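Local coordinates for probable protein phosphatase 2C 50 (Oryza sativa subsp. japonica, PDB 5ZCG) that probably acts as a magnesium-dependent serine/threonine phosphatase of the PP2C family, removing phosphate groups from other proteins, at residues Ala27-Arg32 and Leu52-Phe57; His155-Asn160 and Val232-Arg237. The protein carries 5 engineered substitutions. One frame throughout, in Å; residues are numbered along the deposited sequence.

Contacts 1 and 2 join strands of one antiparallel sheet, one of the two sheets in the PP2C sandwich. Their centres are 12 Å apart and their nearest atoms about 6 Å, and they do not touch. Strand 143-151 lies between them, pairing with 53-63 on one edge and 155-161 on the other; its Leu150 meets Val29 and Ala54 of contact 1 and Val157 of contact 2. Leu34 likewise touches both Leu52 and His155. Neither contact supplies a metal ligand, but strand 53-63 of contact 1 leads on to Asp61 and the adjoining Gly62, which bind magnesium.

Contact 1 (Ala27-Arg32 and Leu52-Phe57); sequences ADVPVR and LPAHLF
Val29 and Ala54 make the close-packed part of this contact, where strand 18-28 runs antiparallel to strand 53-63. With chi1 at 162°, CG1 of Val29 is opposite the backbone N, while CG2 lies beside that N and reaches the Ala54 methyl, CG2 to CB 3.6 Å. Both side chains also press on Leu150 of strand 143-151; the small methyl of alanine leaves room for the valine branch, and the valine is buried and wholly apolar. Two backbone bonds fix the alignment. Ala54 N donates to Ala27 O at 3.0 Å, and Val29 N to Leu52 O at 2.9 Å, the second being straighter (164° at the hydrogen against 147°). Leu52 O also receives the CA-H of Asp28, with CA to O 3.4 Å.

The face of Asp28 and Pro53 is the open one, with Pro53 exposed, and it is looser. Asp28 and Pro53 form a non-hydrogen-bonded pair, so the missing N-H of the proline costs no bond between these segments; OD1 of Asp28 merely lies 3.8 Å from Pro53 CA, while OD2 forms a salt bridge with Arg51. Between Val29 and Leu52 a water stands in for a second direct bond, accepting from Leu52 N at 3.1 Å; its link to Val29 O is too short to be trusted in detail. Farther along, CG2 of Val31 only brushes CB of Leu52, at 4.3 Å.

The chemistry thus divides by place: Val29 and Ala54 close the buried face, amide bonds join the backbones between the faces, water takes over after the Val29-Leu52 bond, and the charge of Asp28 is answered beside the contact by Arg51.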
# COMPACT_ATOMS: atom_id res chain seq x y z
N ALA A 27 9.12 -5.88 -23.10
CA ALA A 27 10.43 -6.50 -22.92
C ALA A 27 10.47 -7.79 -23.72
O ALA A 27 9.46 -8.27 -24.24
CB ALA A 27 10.72 -6.78 -21.44
N ASP A 28 11.67 -8.35 -23.81
CA ASP A 28 11.90 -9.69 -24.31
C ASP A 28 12.16 -10.59 -23.11
O ASP A 28 12.91 -10.22 -22.21
CB ASP A 28 13.08 -9.74 -25.28
CG ASP A 28 12.73 -9.24 -26.67
OD1 ASP A 28 11.53 -9.11 -26.97
OD2 ASP A 28 13.66 -8.99 -27.46
N VAL A 29 11.49 -11.73 -23.06
CA VAL A 29 11.72 -12.67 -21.97
C VAL A 29 12.92 -13.53 -22.34
O VAL A 29 12.94 -14.13 -23.42
CB VAL A 29 10.48 -13.53 -21.69
CG1 VAL A 29 10.85 -14.78 -20.90
CG2 VAL A 29 9.44 -12.71 -20.95
N PRO A 30 13.95 -13.62 -21.49
CA PRO A 30 15.03 -14.57 -21.75
C PRO A 30 14.49 -15.99 -21.74
O PRO A 30 13.92 -16.45 -20.74
CB PRO A 30 16.02 -14.32 -20.61
CG PRO A 30 15.66 -12.96 -20.07
CD PRO A 30 14.18 -12.83 -20.27
N VAL A 31 14.68 -16.69 -22.85
CA VAL A 31 14.13 -18.04 -22.99
C VAL A 31 14.80 -19.00 -22.02
O VAL A 31 14.21 -20.02 -21.65
CB VAL A 31 14.24 -18.48 -24.46
CG1 VAL A 31 13.77 -19.92 -24.65
CG2 VAL A 31 13.43 -17.54 -25.34
N ARG A 32 16.02 -18.68 -21.57
CA ARG A 32 16.69 -19.46 -20.54
C ARG A 32 15.94 -19.44 -19.21
O ARG A 32 16.34 -20.16 -18.29
CB ARG A 32 18.13 -18.96 -20.34
CG ARG A 32 19.05 -19.22 -21.54
CD ARG A 32 20.08 -20.30 -21.23
NE ARG A 32 21.17 -19.78 -20.42
CZ ARG A 32 21.63 -20.37 -19.32
NH1 ARG A 32 21.11 -21.51 -18.90
NH2 ARG A 32 22.63 -19.82 -18.64
N LEU A 52 11.63 -13.66 -27.43
CA LEU A 52 10.21 -13.89 -27.19
C LEU A 52 9.60 -12.60 -26.64
O LEU A 52 9.92 -12.21 -25.50
CB LEU A 52 10.02 -15.05 -26.23
CG LEU A 52 8.60 -15.48 -25.85
CD1 LEU A 52 7.86 -16.01 -27.07
CD2 LEU A 52 8.67 -16.53 -24.76
N PRO A 53 8.73 -11.92 -27.38
CA PRO A 53 8.11 -10.70 -26.87
C PRO A 53 7.14 -10.98 -25.72
O PRO A 53 6.48 -12.03 -25.68
CB PRO A 53 7.37 -10.13 -28.09
CG PRO A 53 7.91 -10.88 -29.27
CD PRO A 53 8.29 -12.22 -28.75
N ALA A 54 7.07 -10.04 -24.78
CA ALA A 54 6.16 -10.16 -23.65
C ALA A 54 5.51 -8.82 -23.35
O ALA A 54 6.09 -7.76 -23.60
CB ALA A 54 6.87 -10.67 -22.39
N HIS A 55 4.29 -8.88 -22.80
CA HIS A 55 3.52 -7.72 -22.41
C HIS A 55 3.33 -7.73 -20.90
O HIS A 55 3.30 -8.79 -20.27
CB HIS A 55 2.15 -7.70 -23.09
CG HIS A 55 2.11 -8.47 -24.37
ND1 HIS A 55 2.81 -8.08 -25.49
CD2 HIS A 55 1.48 -9.62 -24.70
CE1 HIS A 55 2.60 -8.96 -26.46
NE2 HIS A 55 1.79 -9.90 -26.01
N LEU A 56 3.19 -6.55 -20.31
CA LEU A 56 3.04 -6.45 -18.86
C LEU A 56 1.70 -5.81 -18.52
O LEU A 56 1.34 -4.78 -19.10
CB LEU A 56 4.19 -5.66 -18.23
CG LEU A 56 4.31 -5.85 -16.72
CD1 LEU A 56 4.77 -7.25 -16.38
CD2 LEU A 56 5.24 -4.83 -16.10
N PHE A 57 0.97 -6.43 -17.59
CA PHE A 57 -0.25 -5.86 -17.05
C PHE A 57 -0.09 -5.72 -15.54
O PHE A 57 0.52 -6.57 -14.89
CB PHE A 57 -1.48 -6.72 -17.38
CG PHE A 57 -1.65 -6.96 -18.85
CD1 PHE A 57 -2.34 -6.04 -19.63
CD2 PHE A 57 -1.12 -8.08 -19.46
CE1 PHE A 57 -2.50 -6.25 -20.98
CE2 PHE A 57 -1.28 -8.29 -20.81
CZ PHE A 57 -1.97 -7.38 -21.58
O HOH W 1 14.08 -13.35 -25.54

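Contact 2 (His155-Asn160 and Val232-Arg237); sequences HVVVAN and VMVVPR
This is an antiparallel strand pairing, His155-Asn160 against Val232-Pro236, in the sheet of the PP2C sandwich that carries helix 99-118 on its outside. The segment axes come within 4.7 Å at 166°. Four amide bonds of equal length alternate in direction: Val156 N to Val235 O, nearly straight at 176°, is answered by Val235 N to Val156 O, and Val158 and Met233 exchange the same two bonds.

Valine's branched CB favours extended backbone, and here it serves both faces. On the helix side CG1 of Val157 touches both Val232 CG1, at 4.0 Å, and Val234 CG2, at 4.1 Å, while Phe107 of the helix touches Val157 and Ala159. The other face looks to the second sheet, where Ile166 meets Val158 and Arg170 meets Val235. Packing is tight here: with chi1 at 47°, CG1 of Val235 sits between its own N and carbonyl carbon, 3.0 Å from Val156 O and 3.7 Å from Val156 CB.

At the far end the His155 ring meets Pro236 obliquely, its CD2 3.6 Å from Pro236 CA. Proline suits this non-hydrogen-bonded position because no N-H is needed toward His155. The histidine side chain also touches the CG1 methyl of Val234 and, outside the pairing, Leu34. With an alanine here, Pro236 and Val234 would probably lose the ring they pack against, and a gap would be likely beside Leu34. Arg237 lays its CG 3.9 Å from Val156 CG2 and sends NH1 on to Cys152 O.

Cohesion therefore comes from neutral amide bonds and hydrocarbon contact, with the arginine's charged group carried past Val156 to the carbonyl of Cys152, beyond the pairing.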
# COMPACT_ATOMS: atom_id res chain seq x y z
N HIS A 155 3.68 -18.58 -21.65
CA HIS A 155 3.66 -18.54 -20.19
C HIS A 155 3.04 -17.24 -19.70
O HIS A 155 3.07 -16.21 -20.38
CB HIS A 155 5.07 -18.67 -19.60
CG HIS A 155 5.71 -20.00 -19.83
ND1 HIS A 155 6.26 -20.37 -21.04
CD2 HIS A 155 5.87 -21.07 -19.01
CE1 HIS A 155 6.73 -21.60 -20.96
NE2 HIS A 155 6.51 -22.04 -19.73
N VAL A 156 2.46 -17.31 -18.50
CA VAL A 156 2.11 -16.14 -17.70
C VAL A 156 2.94 -16.19 -16.42
O VAL A 156 2.97 -17.22 -15.74
CB VAL A 156 0.61 -16.10 -17.39
CG1 VAL A 156 0.29 -14.95 -16.46
CG2 VAL A 156 -0.20 -16.03 -18.68
N VAL A 157 3.61 -15.09 -16.09
CA VAL A 157 4.38 -14.98 -14.85
C VAL A 157 3.78 -13.88 -13.99
O VAL A 157 3.69 -12.73 -14.42
CB VAL A 157 5.87 -14.71 -15.13
CG1 VAL A 157 6.67 -14.84 -13.84
CG2 VAL A 157 6.38 -15.67 -16.18
N VAL A 158 3.40 -14.23 -12.77
CA VAL A 158 2.70 -13.31 -11.89
C VAL A 158 3.59 -12.99 -10.70
O VAL A 158 4.17 -13.90 -10.09
CB VAL A 158 1.36 -13.90 -11.42
CG1 VAL A 158 0.85 -13.14 -10.22
CG2 VAL A 158 0.35 -13.88 -12.56
N ALA A 159 3.71 -11.71 -10.39
CA ALA A 159 4.35 -11.26 -9.16
C ALA A 159 3.35 -10.43 -8.38
O ALA A 159 2.82 -9.44 -8.89
CB ALA A 159 5.61 -10.45 -9.46
N ASN A 160 3.10 -10.82 -7.13
CA ASN A 160 2.11 -10.15 -6.30
C ASN A 160 2.74 -9.66 -5.01
O ASN A 160 3.47 -10.39 -4.35
CB ASN A 160 0.94 -11.07 -5.97
CG ASN A 160 -0.03 -10.44 -5.00
OD1 ASN A 160 -0.70 -9.47 -5.32
ND2 ASN A 160 -0.08 -10.98 -3.78
N VAL A 232 5.95 -15.00 -6.44
CA VAL A 232 6.01 -15.19 -7.89
C VAL A 232 5.45 -16.57 -8.24
O VAL A 232 5.72 -17.56 -7.56
CB VAL A 232 7.45 -15.02 -8.39
CG1 VAL A 232 7.53 -15.14 -9.92
CG2 VAL A 232 8.01 -13.68 -7.92
N MET A 233 4.68 -16.62 -9.33
CA MET A 233 4.15 -17.86 -9.87
C MET A 233 4.40 -17.89 -11.37
O MET A 233 4.15 -16.91 -12.06
CB MET A 233 2.65 -17.98 -9.57
CG MET A 233 2.16 -19.42 -9.42
SD MET A 233 0.45 -19.50 -8.82
CE MET A 233 0.61 -18.73 -7.21
N VAL A 234 4.93 -19.01 -11.86
CA VAL A 234 5.15 -19.24 -13.28
C VAL A 234 4.14 -20.28 -13.76
O VAL A 234 4.13 -21.41 -13.26
CB VAL A 234 6.59 -19.70 -13.57
CG1 VAL A 234 6.81 -19.85 -15.07
CG2 VAL A 234 7.59 -18.74 -12.97
N VAL A 235 3.28 -19.90 -14.70
CA VAL A 235 2.22 -20.80 -15.13
C VAL A 235 2.26 -20.93 -16.65
O VAL A 235 2.01 -19.96 -17.39
CB VAL A 235 0.84 -20.33 -14.62
CG1 VAL A 235 0.62 -18.85 -14.85
CG2 VAL A 235 -0.28 -21.14 -15.26
N PRO A 236 2.62 -22.10 -17.17
CA PRO A 236 2.55 -22.31 -18.62
C PRO A 236 1.11 -22.23 -19.10
O PRO A 236 0.18 -22.71 -18.44
CB PRO A 236 3.14 -23.71 -18.81
CG PRO A 236 3.09 -24.36 -17.45
CD PRO A 236 3.22 -23.24 -16.46
N ARG A 237 0.92 -21.58 -20.24
CA ARG A 237 -0.42 -21.42 -20.77
C ARG A 237 -0.94 -22.77 -21.27
O ARG A 237 -0.17 -23.64 -21.68
CB ARG A 237 -0.43 -20.37 -21.88
CG ARG A 237 -0.28 -18.95 -21.33
CD ARG A 237 -0.09 -17.93 -22.43
NE ARG A 237 -1.27 -17.79 -23.28
CZ ARG A 237 -1.52 -16.74 -24.05
NH1 ARG A 237 -0.67 -15.73 -24.09
NH2 ARG A 237 -2.62 -16.70 -24.78